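Local coordinates for peptidase M3B, oligoendopeptidase F (PDB 2QR4), which probably cleaves internal peptide bonds of oligopeptides, as a zinc-dependent metalloendopeptidase of family M3 (oligoendopeptidase F), at residues G179-L184 / A195-L200; T188-R193 / H280-Y285; Y266-K271 / G477-E482; R272-E277 / T286-E291. One frame throughout, in Å; residues are numbered along the deposited sequence.

From the N terminus, interaction 1 closes first, folding helix 178-185 back on helix 190-206 across a short connection. Interaction 2 starts at the beginning of helix 190-206, between the two segments of interaction 1, and reaches forward to residues 280-285, so the two cross along the chain; their side chains also touch. Interaction 3 leaves helix 260-274 for the distant loop 477-482 and crosses interaction 2. Interaction 4 joins the end of that same helix to residues 286-291; it is nested within interaction 3 and likewise crosses interaction 2. Together they tie helices 178-185, 190-206 and 260-274 to the loop through residues 280-291 and to loop 477-482.

Interaction 1 (G179-L184 / A195-L200); sequences GVYGQL and AAFKGL
Leu200 lays its CD2 methyl over one face of the Tyr181 ring in a CH-pi contact, 3.8 Å from the ring centroid and displaced toward the rim. The same ring turns its edge to the backbone of the other helix, where Tyr181 CE1 comes within 3.5 Å of Ala196 O, a carbonyl engaged by Leu200 N in the helical i to i+4 bond. Tyr181 OH stands 3.6 Å from Phe197 CD1, the two aromatic side chains running side by side in the same direction. These contacts lie between the arms of a helical hairpin formed by helices 178-185 and 190-206, whose local axes approach to 9.7 Å and run roughly antiparallel, 143° between their N-to-C directions. Tyr181 CB already points at the partner helix, and with CG anti to the backbone N (chi1 178°) the ring extends across to it. One turn along, Leu184 CB packs on Ala196 CB at 3.8 Å, where the two backbones come nearest (CA atoms of Leu184 and Ala196 6.4 Å apart). In the next shell, Tyr181 rests on Tyr201, Leu184 on Leu176 and Val192, and Leu200 on Phe163, while the Phe197 ring meets those of Tyr201 and Tyr282.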
loop_
_atom_site.group_PDB
_atom_site.type_symbol
_atom_site.label_atom_id
_atom_site.label_comp_id
_atom_site.label_asym_id
_atom_site.label_seq_id
_atom_site.Cartn_x
_atom_site.Cartn_y
_atom_site.Cartn_z
ATOM N N GLY A 179 23.029 -8.008 -2.360
ATOM C CA GLY A 179 24.217 -8.005 -3.206
ATOM C C GLY A 179 25.072 -9.259 -3.098
ATOM O O GLY A 179 25.679 -9.696 -4.068
ATOM N N VAL A 180 25.113 -9.852 -1.913
ATOM C CA VAL A 180 26.042 -10.938 -1.629
ATOM C C VAL A 180 25.364 -12.314 -1.653
ATOM O O VAL A 180 26.034 -13.327 -1.808
ATOM C CB VAL A 180 26.717 -10.687 -0.262
ATOM C CG1 VAL A 180 26.814 -11.941 0.535
ATOM C CG2 VAL A 180 28.087 -10.028 -0.435
ATOM N N TYR A 181 24.037 -12.349 -1.525
ATOM C CA TYR A 181 23.313 -13.613 -1.351
ATOM C C TYR A 181 23.537 -14.634 -2.467
ATOM O O TYR A 181 23.913 -15.781 -2.209
ATOM C CB TYR A 181 21.814 -13.369 -1.153
ATOM C CG TYR A 181 20.998 -14.632 -1.015
ATOM C CD1 TYR A 181 21.012 -15.382 0.165
ATOM C CD2 TYR A 181 20.212 -15.085 -2.070
ATOM C CE1 TYR A 181 20.258 -16.556 0.278
ATOM C CE2 TYR A 181 19.466 -16.241 -1.967
ATOM C CZ TYR A 181 19.486 -16.976 -0.798
ATOM O OH TYR A 181 18.717 -18.126 -0.725
ATOM N N GLY A 182 23.294 -14.223 -3.703
ATOM C CA GLY A 182 23.544 -15.085 -4.861
ATOM C C GLY A 182 24.926 -15.711 -4.918
ATOM O O GLY A 182 25.069 -16.867 -5.292
ATOM N N GLN A 183 25.956 -14.953 -4.558
ATOM C CA GLN A 183 27.307 -15.507 -4.526
ATOM C C GLN A 183 27.335 -16.627 -3.520
ATOM O O GLN A 183 27.873 -17.700 -3.785
ATOM C CB GLN A 183 28.342 -14.476 -4.072
ATOM C CG GLN A 183 28.588 -13.306 -5.001
ATOM C CD GLN A 183 29.796 -12.495 -4.547
ATOM O OE1 GLN A 183 29.983 -12.265 -3.347
ATOM N NE2 GLN A 183 30.632 -12.077 -5.501
ATOM N N LEU A 184 26.770 -16.350 -2.345
ATOM C CA LEU A 184 26.801 -17.295 -1.240
ATOM C C LEU A 184 26.009 -18.569 -1.550
ATOM O O LEU A 184 26.406 -19.651 -1.133
ATOM C CB LEU A 184 26.328 -16.642 0.052
ATOM C CG LEU A 184 27.227 -15.522 0.584
ATOM C CD1 LEU A 184 26.557 -14.841 1.749
ATOM C CD2 LEU A 184 28.563 -16.037 1.008
ATOM N N ALA A 195 23.596 -21.722 5.489
ATOM C CA ALA A 195 23.496 -20.626 6.442
ATOM C C ALA A 195 22.953 -19.344 5.790
ATOM O O ALA A 195 22.185 -18.620 6.412
ATOM C CB ALA A 195 24.847 -20.386 7.103
ATOM N N ALA A 196 23.349 -19.077 4.544
ATOM C CA ALA A 196 22.858 -17.911 3.792
ATOM C C ALA A 196 21.388 -18.044 3.514
ATOM O O ALA A 196 20.627 -17.093 3.676
ATOM C CB ALA A 196 23.612 -17.743 2.457
ATOM N N PHE A 197 20.997 -19.237 3.090
ATOM C CA PHE A 197 19.616 -19.540 2.751
ATOM C C PHE A 197 18.726 -19.341 3.977
ATOM O O PHE A 197 17.738 -18.616 3.907
ATOM C CB PHE A 197 19.550 -20.976 2.218
ATOM C CG PHE A 197 18.176 -21.466 1.897
ATOM C CD1 PHE A 197 17.602 -21.213 0.661
ATOM C CD2 PHE A 197 17.471 -22.233 2.813
ATOM C CE1 PHE A 197 16.338 -21.691 0.352
ATOM C CE2 PHE A 197 16.203 -22.707 2.516
ATOM C CZ PHE A 197 15.635 -22.436 1.281
ATOM N N LYS A 198 19.099 -19.951 5.102
ATOM C CA LYS A 198 18.331 -19.835 6.362
ATOM C C LYS A 198 18.331 -18.441 6.980
ATOM O O LYS A 198 17.329 -18.007 7.561
ATOM C CB LYS A 198 18.816 -20.857 7.400
ATOM C CG LYS A 198 18.185 -22.215 7.183
ATOM C CD LYS A 198 18.935 -23.369 7.821
ATOM C CE LYS A 198 18.285 -24.658 7.357
ATOM N NZ LYS A 198 19.001 -25.842 7.880
ATOM N N GLY A 199 19.453 -17.741 6.849
ATOM C CA GLY A 199 19.533 -16.357 7.303
ATOM C C GLY A 199 18.557 -15.471 6.541
ATOM O O GLY A 199 17.795 -14.708 7.142
ATOM N N LEU A 200 18.566 -15.586 5.213
ATOM C CA LEU A 200 17.769 -14.696 4.373
ATOM C C LEU A 200 16.307 -14.967 4.625
ATOM O O LEU A 200 15.518 -14.045 4.816
ATOM C CB LEU A 200 18.092 -14.887 2.888
ATOM C CG LEU A 200 17.281 -14.033 1.902
ATOM C CD1 LEU A 200 18.022 -12.770 1.479
ATOM C CD2 LEU A 200 16.916 -14.837 0.678
#

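Interaction 2 (T188-R193 / H280-Y285); sequences TDRRVR and HMYDLY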
loop_
_atom_site.group_PDB
_atom_site.type_symbol
_atom_site.label_atom_id
_atom_site.label_comp_id
_atom_site.label_asym_id
_atom_site.label_seq_id
_atom_site.Cartn_x
_atom_site.Cartn_y
_atom_site.Cartn_z
ATOM N N THR A 188 30.884 -23.482 -2.944
ATOM C CA THR A 188 31.113 -24.921 -2.907
ATOM C C THR A 188 31.132 -25.377 -1.460
ATOM O O THR A 188 31.183 -26.572 -1.170
ATOM C CB THR A 188 32.435 -25.309 -3.580
ATOM O OG1 THR A 188 33.529 -24.786 -2.813
ATOM C CG2 THR A 188 32.491 -24.756 -5.001
ATOM N N ASP A 189 31.093 -24.408 -0.553
ATOM C CA ASP A 189 31.069 -24.695 0.873
ATOM C C ASP A 189 29.610 -24.791 1.327
ATOM O O ASP A 189 28.949 -23.784 1.586
ATOM C CB ASP A 189 31.845 -23.619 1.640
ATOM C CG ASP A 189 31.878 -23.868 3.132
ATOM O OD1 ASP A 189 31.041 -24.645 3.641
ATOM O OD2 ASP A 189 32.745 -23.275 3.804
ATOM N N ARG A 190 29.119 -26.020 1.418
ATOM C CA ARG A 190 27.718 -26.273 1.703
ATOM C C ARG A 190 27.205 -25.601 2.969
ATOM O O ARG A 190 26.062 -25.170 3.022
ATOM C CB ARG A 190 27.437 -27.775 1.776
ATOM C CG ARG A 190 25.957 -28.061 1.711
ATOM C CD ARG A 190 25.672 -29.530 1.736
ATOM N NE ARG A 190 24.301 -29.787 1.314
ATOM C CZ ARG A 190 23.616 -30.873 1.652
ATOM N NH1 ARG A 190 22.376 -31.033 1.222
ATOM N NH2 ARG A 190 24.175 -31.799 2.426
ATOM N N ARG A 191 28.038 -25.527 3.995
ATOM C CA ARG A 191 27.603 -24.943 5.257
ATOM C C ARG A 191 27.242 -23.475 5.049
ATOM O O ARG A 191 26.289 -22.965 5.638
ATOM C CB ARG A 191 28.696 -25.089 6.328
ATOM C CG ARG A 191 28.474 -24.238 7.566
ATOM C CD ARG A 191 29.744 -24.090 8.424
ATOM N NE ARG A 191 30.737 -23.171 7.859
ATOM C CZ ARG A 191 30.556 -21.857 7.712
ATOM N NH1 ARG A 191 29.405 -21.283 8.060
ATOM N NH2 ARG A 191 31.526 -21.108 7.198
ATOM N N VAL A 192 28.014 -22.807 4.198
ATOM C CA VAL A 192 27.815 -21.394 3.904
ATOM C C VAL A 192 26.521 -21.174 3.120
ATOM O O VAL A 192 25.759 -20.238 3.391
ATOM C CB VAL A 192 29.030 -20.839 3.136
ATOM C CG1 VAL A 192 28.672 -19.569 2.366
ATOM C CG2 VAL A 192 30.181 -20.609 4.100
ATOM N N ARG A 193 26.278 -22.066 2.168
ATOM C CA ARG A 193 25.017 -22.116 1.431
ATOM C C ARG A 193 23.811 -22.250 2.367
ATOM O O ARG A 193 22.845 -21.479 2.280
ATOM C CB ARG A 193 25.047 -23.286 0.432
ATOM C CG ARG A 193 25.449 -22.892 -0.957
ATOM C CD ARG A 193 26.020 -24.026 -1.810
ATOM N NE ARG A 193 25.393 -25.335 -1.654
ATOM C CZ ARG A 193 26.075 -26.470 -1.825
ATOM N NH1 ARG A 193 27.362 -26.400 -2.122
ATOM N NH2 ARG A 193 25.505 -27.666 -1.687
ATOM N N HIS A 280 18.551 -30.111 -1.132
ATOM C CA HIS A 280 17.684 -29.046 -0.635
ATOM C C HIS A 280 17.670 -27.871 -1.615
ATOM O O HIS A 280 18.547 -27.758 -2.481
ATOM C CB HIS A 280 18.176 -28.532 0.725
ATOM C CG HIS A 280 18.230 -29.567 1.802
ATOM N ND1 HIS A 280 17.281 -29.653 2.800
ATOM C CD2 HIS A 280 19.134 -30.545 2.057
ATOM C CE1 HIS A 280 17.592 -30.645 3.615
ATOM N NE2 HIS A 280 18.709 -31.206 3.184
HETATM N N MSE A 281 16.693 -26.979 -1.453
HETATM C CA MSE A 281 16.660 -25.748 -2.235
HETATM C C MSE A 281 18.027 -25.069 -2.248
HETATM O O MSE A 281 18.479 -24.583 -3.288
HETATM C CB MSE A 281 15.558 -24.796 -1.738
HETATM C CG MSE A 281 14.116 -25.335 -1.925
HETATM SE SE MSE A 281 13.738 -26.021 -3.753
HETATM C CE MSE A 281 14.047 -24.398 -4.806
ATOM N N TYR A 282 18.721 -25.071 -1.116
ATOM C CA TYR A 282 20.004 -24.360 -1.062
ATOM C C TYR A 282 21.150 -25.115 -1.735
ATOM O O TYR A 282 22.318 -24.725 -1.618
ATOM C CB TYR A 282 20.369 -23.976 0.374
ATOM C CG TYR A 282 20.371 -25.118 1.367
ATOM C CD1 TYR A 282 21.402 -26.058 1.383
ATOM C CD2 TYR A 282 19.358 -25.241 2.308
ATOM C CE1 TYR A 282 21.408 -27.105 2.321
ATOM C CE2 TYR A 282 19.355 -26.276 3.247
ATOM C CZ TYR A 282 20.377 -27.202 3.249
ATOM O OH TYR A 282 20.350 -28.227 4.174
ATOM N N ASP A 283 20.818 -26.194 -2.442
ATOM C CA ASP A 283 21.824 -26.924 -3.227
ATOM C C ASP A 283 21.653 -26.792 -4.741
ATOM O O ASP A 283 22.407 -27.409 -5.492
ATOM C CB ASP A 283 21.794 -28.419 -2.886
ATOM C CG ASP A 283 22.204 -28.705 -1.459
ATOM O OD1 ASP A 283 23.158 -28.051 -0.967
ATOM O OD2 ASP A 283 21.570 -29.591 -0.839
ATOM N N LEU A 284 20.665 -26.023 -5.200
ATOM C CA LEU A 284 20.310 -26.059 -6.629
ATOM C C LEU A 284 21.067 -25.068 -7.508
ATOM O O LEU A 284 20.959 -25.126 -8.731
ATOM C CB LEU A 284 18.800 -25.866 -6.843
ATOM C CG LEU A 284 17.833 -26.780 -6.084
ATOM C CD1 LEU A 284 16.434 -26.655 -6.647
ATOM C CD2 LEU A 284 18.277 -28.224 -6.117
ATOM N N TYR A 285 21.830 -24.161 -6.905
ATOM C CA TYR A 285 22.462 -23.093 -7.693
ATOM C C TYR A 285 23.967 -23.172 -7.680
ATOM O O TYR A 285 24.635 -22.313 -8.233
ATOM C CB TYR A 285 21.991 -21.714 -7.212
ATOM C CG TYR A 285 20.489 -21.615 -7.165
ATOM C CD1 TYR A 285 19.783 -21.977 -6.022
ATOM C CD2 TYR A 285 19.765 -21.179 -8.273
ATOM C CE1 TYR A 285 18.396 -21.891 -5.974
ATOM C CE2 TYR A 285 18.379 -21.096 -8.240
ATOM C CZ TYR A 285 17.702 -21.451 -7.092
ATOM O OH TYR A 285 16.329 -21.374 -7.060
#
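Asp283 OD2 accepts from two donors: Arg190 NH1 at 2.6 Å on its syn side, and His280 N at 3.1 Å on its anti side. Its other oxygen, OD1, is shared by two arginines, making a salt-bridge network between the first turn of helix 190-206 and the 3-10 turn 281-283. Arg190 takes the carboxylate side-on with two nitrogens, NE reaching Asp283 OD1 at 3.1 Å while NH1 holds OD2; the guanidinium and carboxylate planes are 36° apart. This grip is delivered by an extended chain with CG anti to the backbone N (chi1 -165°). Arg193 approaches the same carboxylate nearly at a right angle, the planes 80° apart, and its NH2 makes a second salt bridge to OD1; that distance is modelled as very short, so its exact value is doubtful. A bend at chi3 of Arg193 also brings NE to Tyr282 O at 3.1 Å, in the carbonyl plane, so one guanidinium donates to both a backbone and a side-chain oxygen. With two arginines about it, Asp283 is probably held as the carboxylate. Both arginines have further acceptors, Lys278 O for Arg190 NH1 and Ser187 O for Arg193 NH1, which probably help fix the rotation of the two groups. His280 meets Arg190 NH1 with its ring edge, CD2 being 3.4 Å away. Its ND1 is bound by Asp483 OD1, and Tyr282 OH stands 3.3 Å above the plane of the same imidazole, over its centre.

Interaction 3 (Y266-K271 / G477-E482); sequences YMELRK and GPAVEE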
loop_
_atom_site.group_PDB
_atom_site.type_symbol
_atom_site.label_atom_id
_atom_site.label_comp_id
_atom_site.label_asym_id
_atom_site.label_seq_id
_atom_site.Cartn_x
_atom_site.Cartn_y
_atom_site.Cartn_z
ATOM N N TYR A 266 15.887 -34.396 -13.613
ATOM C CA TYR A 266 17.069 -33.533 -13.599
ATOM C C TYR A 266 17.534 -33.301 -12.158
ATOM O O TYR A 266 18.731 -33.238 -11.877
ATOM C CB TYR A 266 16.768 -32.208 -14.304
ATOM C CG TYR A 266 17.955 -31.290 -14.449
ATOM C CD1 TYR A 266 19.210 -31.794 -14.739
ATOM C CD2 TYR A 266 17.815 -29.916 -14.328
ATOM C CE1 TYR A 266 20.296 -30.968 -14.882
ATOM C CE2 TYR A 266 18.898 -29.078 -14.471
ATOM C CZ TYR A 266 20.142 -29.613 -14.750
ATOM O OH TYR A 266 21.239 -28.793 -14.921
HETATM N N MSE A 267 16.575 -33.220 -11.241
HETATM C CA MSE A 267 16.885 -33.065 -9.822
HETATM C C MSE A 267 17.528 -34.335 -9.227
HETATM O O MSE A 267 18.485 -34.239 -8.461
HETATM C CB MSE A 267 15.642 -32.631 -9.049
HETATM C CG MSE A 267 15.129 -31.249 -9.465
HETATM SE SE MSE A 267 16.398 -29.749 -9.174
HETATM C CE MSE A 267 17.348 -29.733 -10.884
ATOM N N GLU A 268 17.047 -35.517 -9.608
ATOM C CA GLU A 268 17.727 -36.753 -9.221
ATOM C C GLU A 268 19.184 -36.722 -9.668
ATOM O O GLU A 268 20.088 -37.121 -8.919
ATOM C CB GLU A 268 17.039 -38.004 -9.797
ATOM C CG GLU A 268 15.564 -38.163 -9.399
ATOM C CD GLU A 268 15.341 -38.694 -7.961
ATOM O OE1 GLU A 268 16.318 -38.991 -7.218
ATOM O OE2 GLU A 268 14.156 -38.812 -7.578
ATOM N N LEU A 269 19.416 -36.246 -10.888
ATOM C CA LEU A 269 20.773 -36.238 -11.431
ATOM C C LEU A 269 21.642 -35.292 -10.620
ATOM O O LEU A 269 22.755 -35.638 -10.223
ATOM C CB LEU A 269 20.777 -35.844 -12.904
ATOM C CG LEU A 269 22.149 -35.677 -13.530
ATOM C CD1 LEU A 269 22.934 -36.966 -13.402
ATOM C CD2 LEU A 269 21.973 -35.280 -14.984
ATOM N N ARG A 270 21.129 -34.099 -10.352
ATOM C CA ARG A 270 21.865 -33.178 -9.493
ATOM C C ARG A 270 22.163 -33.766 -8.090
ATOM O O ARG A 270 23.241 -33.552 -7.536
ATOM C CB ARG A 270 21.143 -31.838 -9.425
ATOM C CG ARG A 270 21.597 -30.916 -8.313
ATOM C CD ARG A 270 20.929 -29.541 -8.453
ATOM N NE ARG A 270 21.495 -28.779 -9.566
ATOM C CZ ARG A 270 22.518 -27.939 -9.443
ATOM N NH1 ARG A 270 22.966 -27.297 -10.500
ATOM N NH2 ARG A 270 23.094 -27.737 -8.257
ATOM N N LYS A 271 21.230 -34.531 -7.531
ATOM C CA LYS A 271 21.459 -35.160 -6.229
ATOM C C LYS A 271 22.617 -36.139 -6.329
ATOM O O LYS A 271 23.527 -36.128 -5.503
ATOM C CB LYS A 271 20.202 -35.871 -5.734
ATOM C CG LYS A 271 20.383 -36.644 -4.438
ATOM C CD LYS A 271 19.014 -36.892 -3.800
ATOM C CE LYS A 271 19.063 -37.918 -2.672
ATOM N NZ LYS A 271 17.711 -38.068 -2.066
ATOM N N GLY A 477 9.486 -32.195 -7.202
ATOM C CA GLY A 477 9.377 -33.633 -7.010
ATOM C C GLY A 477 10.086 -34.151 -5.773
ATOM O O GLY A 477 10.647 -33.376 -5.009
ATOM N N PRO A 478 10.072 -35.478 -5.578
ATOM C CA PRO A 478 10.555 -36.101 -4.339
ATOM C C PRO A 478 12.077 -36.091 -4.157
ATOM O O PRO A 478 12.561 -36.438 -3.081
ATOM C CB PRO A 478 10.059 -37.547 -4.457
ATOM C CG PRO A 478 9.988 -37.799 -5.939
ATOM C CD PRO A 478 9.591 -36.474 -6.557
ATOM N N ALA A 479 12.827 -35.724 -5.190
ATOM C CA ALA A 479 14.289 -35.688 -5.074
ATOM C C ALA A 479 14.769 -34.478 -4.266
ATOM O O ALA A 479 15.868 -34.487 -3.711
ATOM C CB ALA A 479 14.925 -35.696 -6.430
ATOM N N VAL A 480 13.931 -33.445 -4.203
ATOM C CA VAL A 480 14.244 -32.226 -3.473
ATOM C C VAL A 480 13.479 -32.200 -2.152
ATOM O O VAL A 480 12.260 -32.333 -2.137
ATOM C CB VAL A 480 13.890 -30.982 -4.325
ATOM C CG1 VAL A 480 14.105 -29.682 -3.538
ATOM C CG2 VAL A 480 14.715 -30.978 -5.604
ATOM N N GLU A 481 14.189 -32.049 -1.038
ATOM C CA GLU A 481 13.531 -31.981 0.274
ATOM C C GLU A 481 12.619 -30.765 0.364
ATOM O O GLU A 481 12.941 -29.704 -0.175
ATOM C CB GLU A 481 14.556 -31.936 1.410
ATOM C CG GLU A 481 15.326 -33.221 1.588
ATOM C CD GLU A 481 14.419 -34.432 1.664
ATOM O OE1 GLU A 481 14.532 -35.307 0.776
ATOM O OE2 GLU A 481 13.591 -34.499 2.604
ATOM N N GLU A 482 11.478 -30.926 1.036
ATOM C CA GLU A 482 10.573 -29.799 1.284
ATOM C C GLU A 482 11.123 -28.928 2.409
ATOM O O GLU A 482 10.826 -29.158 3.573
ATOM C CB GLU A 482 9.155 -30.290 1.627
ATOM C CG GLU A 482 8.402 -30.892 0.431
ATOM C CD GLU A 482 7.056 -31.515 0.800
ATOM O OE1 GLU A 482 6.578 -32.392 0.048
ATOM O OE2 GLU A 482 6.473 -31.131 1.833
HETATM O O HOH W 1 16.543 -35.632 -1.316
#
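Ala479 points its methyl at the helix between Met267 and Glu268, and its CB is 4.1 Å from CB of Met267, which is modelled as selenomethionine. Val480 adds to this apolar contact, its CG2 lying 3.9 Å from Met267 CG. CG2 also lies near Met267 CB and SE; the bend at chi2 sets the selenium beside the valine, and the chain's end then leads away. The second kind of contact is a carboxylate packed against a methyl: Glu268, bent at chi2 (-78°), curls its acid group alongside Ala479, with CD 3.4 Å from the alanine CB. The third is a water bridge. Lys271, extended beyond CG, donates from NZ to a water at 2.8 Å; that water in turn donates to Ala479 O at 2.7 Å and to Glu481 OE1 at 2.9 Å. Lysine and glutamate are thus linked through solvent, their charged atoms not in direct contact. The receiving loop begins with a type I beta turn from Gly477 to Val480, immediately after helix 461-476, and this turn presents Ala479 to the helix. Around this contact, helix 260-274 also packs on three other helices: Met267 touches Lys433 of helix 418-454 and Tyr476 of helix 461-476, whereas Leu269 packs on Leu570 and Leu573 of helix 557-579.

Interaction 4 (R272-E277 / T286-E291); sequences RLLEVE and TPVLGE
Leu273 meets Val288 already at CB, 4.1 Å from Val288 CB. CG stands off a little farther and serves as the branch point, placed anti to the carbonyl carbon (chi1 -74°). From it CD1 carries the closest approach, 3.8 Å from Val288 CG2, and touches Val288 CB as well. The same methyl meets Leu289 CD2 at 3.9 Å, so the tip of Leu273 sits against two successive side chains of the loop. Leucine and valine cross at about a right angle, and CG2 of the valine, lying between its own backbone N and carbonyl carbon, is the methyl turned to CD1. The contact brings the C-terminal end of helix 260-274 together with the irregular loop that follows it; Glu275, with positive phi (69°), is where the chain leaves the helix before turning back. Leu274, the last helical residue, adds a looser layer, its CG 4.4 Å from Val288 CG1 and its CD2 4.2 Å from Thr286 CG2. Thr286 turns its methyl to the leucine while its hydroxyl OG1 is hydrogen-bonded with the carbonyl oxygen of Glu186, and its own carbonyl accepts from Arg270 NH2. On helix 418-454, Asn426 touches both Val288 and Leu289.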
loop_
_atom_site.group_PDB
_atom_site.type_symbol
_atom_site.label_atom_id
_atom_site.label_comp_id
_atom_site.label_asym_id
_atom_site.label_seq_id
_atom_site.Cartn_x
_atom_site.Cartn_y
_atom_site.Cartn_z
ATOM N N ARG A 272 22.587 -36.973 -7.361
ATOM C CA ARG A 272 23.680 -37.896 -7.621
ATOM C C ARG A 272 25.020 -37.190 -7.795
ATOM O O ARG A 272 26.019 -37.617 -7.226
ATOM C CB ARG A 272 23.386 -38.770 -8.842
ATOM C CG ARG A 272 22.495 -39.980 -8.548
ATOM C CD ARG A 272 22.510 -40.997 -9.705
ATOM N NE ARG A 272 21.966 -40.422 -10.937
ATOM C CZ ARG A 272 20.669 -40.387 -11.243
ATOM N NH1 ARG A 272 19.769 -40.905 -10.411
ATOM N NH2 ARG A 272 20.268 -39.834 -12.383
ATOM N N LEU A 273 25.050 -36.123 -8.583
ATOM C CA LEU A 273 26.318 -35.440 -8.845
ATOM C C LEU A 273 26.925 -34.848 -7.575
ATOM O O LEU A 273 28.132 -34.961 -7.357
ATOM C CB LEU A 273 26.169 -34.372 -9.932
ATOM C CG LEU A 273 26.024 -34.918 -11.364
ATOM C CD1 LEU A 273 25.835 -33.792 -12.372
ATOM C CD2 LEU A 273 27.230 -35.738 -11.743
ATOM N N LEU A 274 26.089 -34.226 -6.744
ATOM C CA LEU A 274 26.541 -33.633 -5.482
ATOM C C LEU A 274 26.855 -34.687 -4.432
ATOM O O LEU A 274 27.670 -34.453 -3.549
ATOM C CB LEU A 274 25.503 -32.647 -4.915
ATOM C CG LEU A 274 25.389 -31.367 -5.735
ATOM C CD1 LEU A 274 24.309 -30.497 -5.190
ATOM C CD2 LEU A 274 26.729 -30.626 -5.772
ATOM N N GLU A 275 26.187 -35.833 -4.523
ATOM C CA GLU A 275 26.451 -36.963 -3.634
ATOM C C GLU A 275 26.009 -36.686 -2.210
ATOM O O GLU A 275 26.523 -37.300 -1.272
ATOM C CB GLU A 275 27.937 -37.327 -3.630
ATOM C CG GLU A 275 28.447 -37.913 -4.937
ATOM C CD GLU A 275 29.874 -38.436 -4.822
ATOM O OE1 GLU A 275 30.797 -37.619 -4.611
ATOM O OE2 GLU A 275 30.067 -39.665 -4.936
ATOM N N VAL A 276 25.073 -35.756 -2.048
ATOM C CA VAL A 276 24.532 -35.427 -0.728
ATOM C C VAL A 276 23.419 -36.397 -0.340
ATOM O O VAL A 276 22.738 -36.952 -1.202
ATOM C CB VAL A 276 24.015 -33.978 -0.674
ATOM C CG1 VAL A 276 25.193 -32.999 -0.706
ATOM C CG2 VAL A 276 23.056 -33.707 -1.834
ATOM N N GLU A 277 23.259 -36.617 0.958
ATOM C CA GLU A 277 22.223 -37.514 1.466
ATOM C C GLU A 277 20.854 -36.991 1.059
ATOM O O GLU A 277 19.990 -37.753 0.655
ATOM C CB GLU A 277 22.312 -37.647 2.995
ATOM C CG GLU A 277 21.378 -38.684 3.596
ATOM C CD GLU A 277 21.672 -40.089 3.103
ATOM O OE1 GLU A 277 22.847 -40.374 2.779
ATOM O OE2 GLU A 277 20.731 -40.914 3.036
ATOM N N THR A 286 24.500 -24.205 -7.038
ATOM C CA THR A 286 25.940 -24.429 -6.984
ATOM C C THR A 286 26.348 -25.319 -8.176
ATOM O O THR A 286 25.569 -26.170 -8.602
ATOM C CB THR A 286 26.324 -25.064 -5.623
ATOM O OG1 THR A 286 27.744 -25.027 -5.428
ATOM C CG2 THR A 286 25.834 -26.493 -5.503
ATOM N N PRO A 287 27.556 -25.118 -8.734
ATOM C CA PRO A 287 27.957 -25.863 -9.945
ATOM C C PRO A 287 28.054 -27.359 -9.694
ATOM O O PRO A 287 28.629 -27.777 -8.688
ATOM C CB PRO A 287 29.354 -25.314 -10.254
ATOM C CG PRO A 287 29.421 -23.991 -9.525
ATOM C CD PRO A 287 28.614 -24.199 -8.282
ATOM N N VAL A 288 27.480 -28.163 -10.584
ATOM C CA VAL A 288 27.568 -29.611 -10.426
ATOM C C VAL A 288 28.725 -30.184 -11.225
ATOM O O VAL A 288 29.194 -31.278 -10.926
ATOM C CB VAL A 288 26.283 -30.328 -10.848
ATOM C CG1 VAL A 288 25.142 -29.984 -9.903
ATOM C CG2 VAL A 288 25.923 -29.985 -12.282
ATOM N N LEU A 289 29.182 -29.452 -12.241
ATOM C CA LEU A 289 30.284 -29.926 -13.087
ATOM C C LEU A 289 31.567 -29.085 -12.970
ATOM O O LEU A 289 32.671 -29.631 -12.990
ATOM C CB LEU A 289 29.842 -30.091 -14.556
ATOM C CG LEU A 289 29.365 -31.489 -15.004
ATOM C CD1 LEU A 289 30.053 -32.593 -14.213
ATOM C CD2 LEU A 289 27.875 -31.676 -14.911
ATOM N N GLY A 290 31.415 -27.765 -12.860
ATOM C CA GLY A 290 32.542 -26.860 -12.586
ATOM C C GLY A 290 33.557 -26.577 -13.695
ATOM O O GLY A 290 34.724 -26.973 -13.594
ATOM N N GLU A 291 33.110 -25.882 -14.743
ATOM C CA GLU A 291 33.983 -25.336 -15.801
ATOM C C GLU A 291 34.813 -26.341 -16.596
ATOM O O GLU A 291 35.594 -27.109 -16.033
ATOM C CB GLU A 291 34.889 -24.228 -15.243
ATOM C CG GLU A 291 34.240 -22.843 -15.196
ATOM C CD GLU A 291 34.223 -22.147 -16.549
#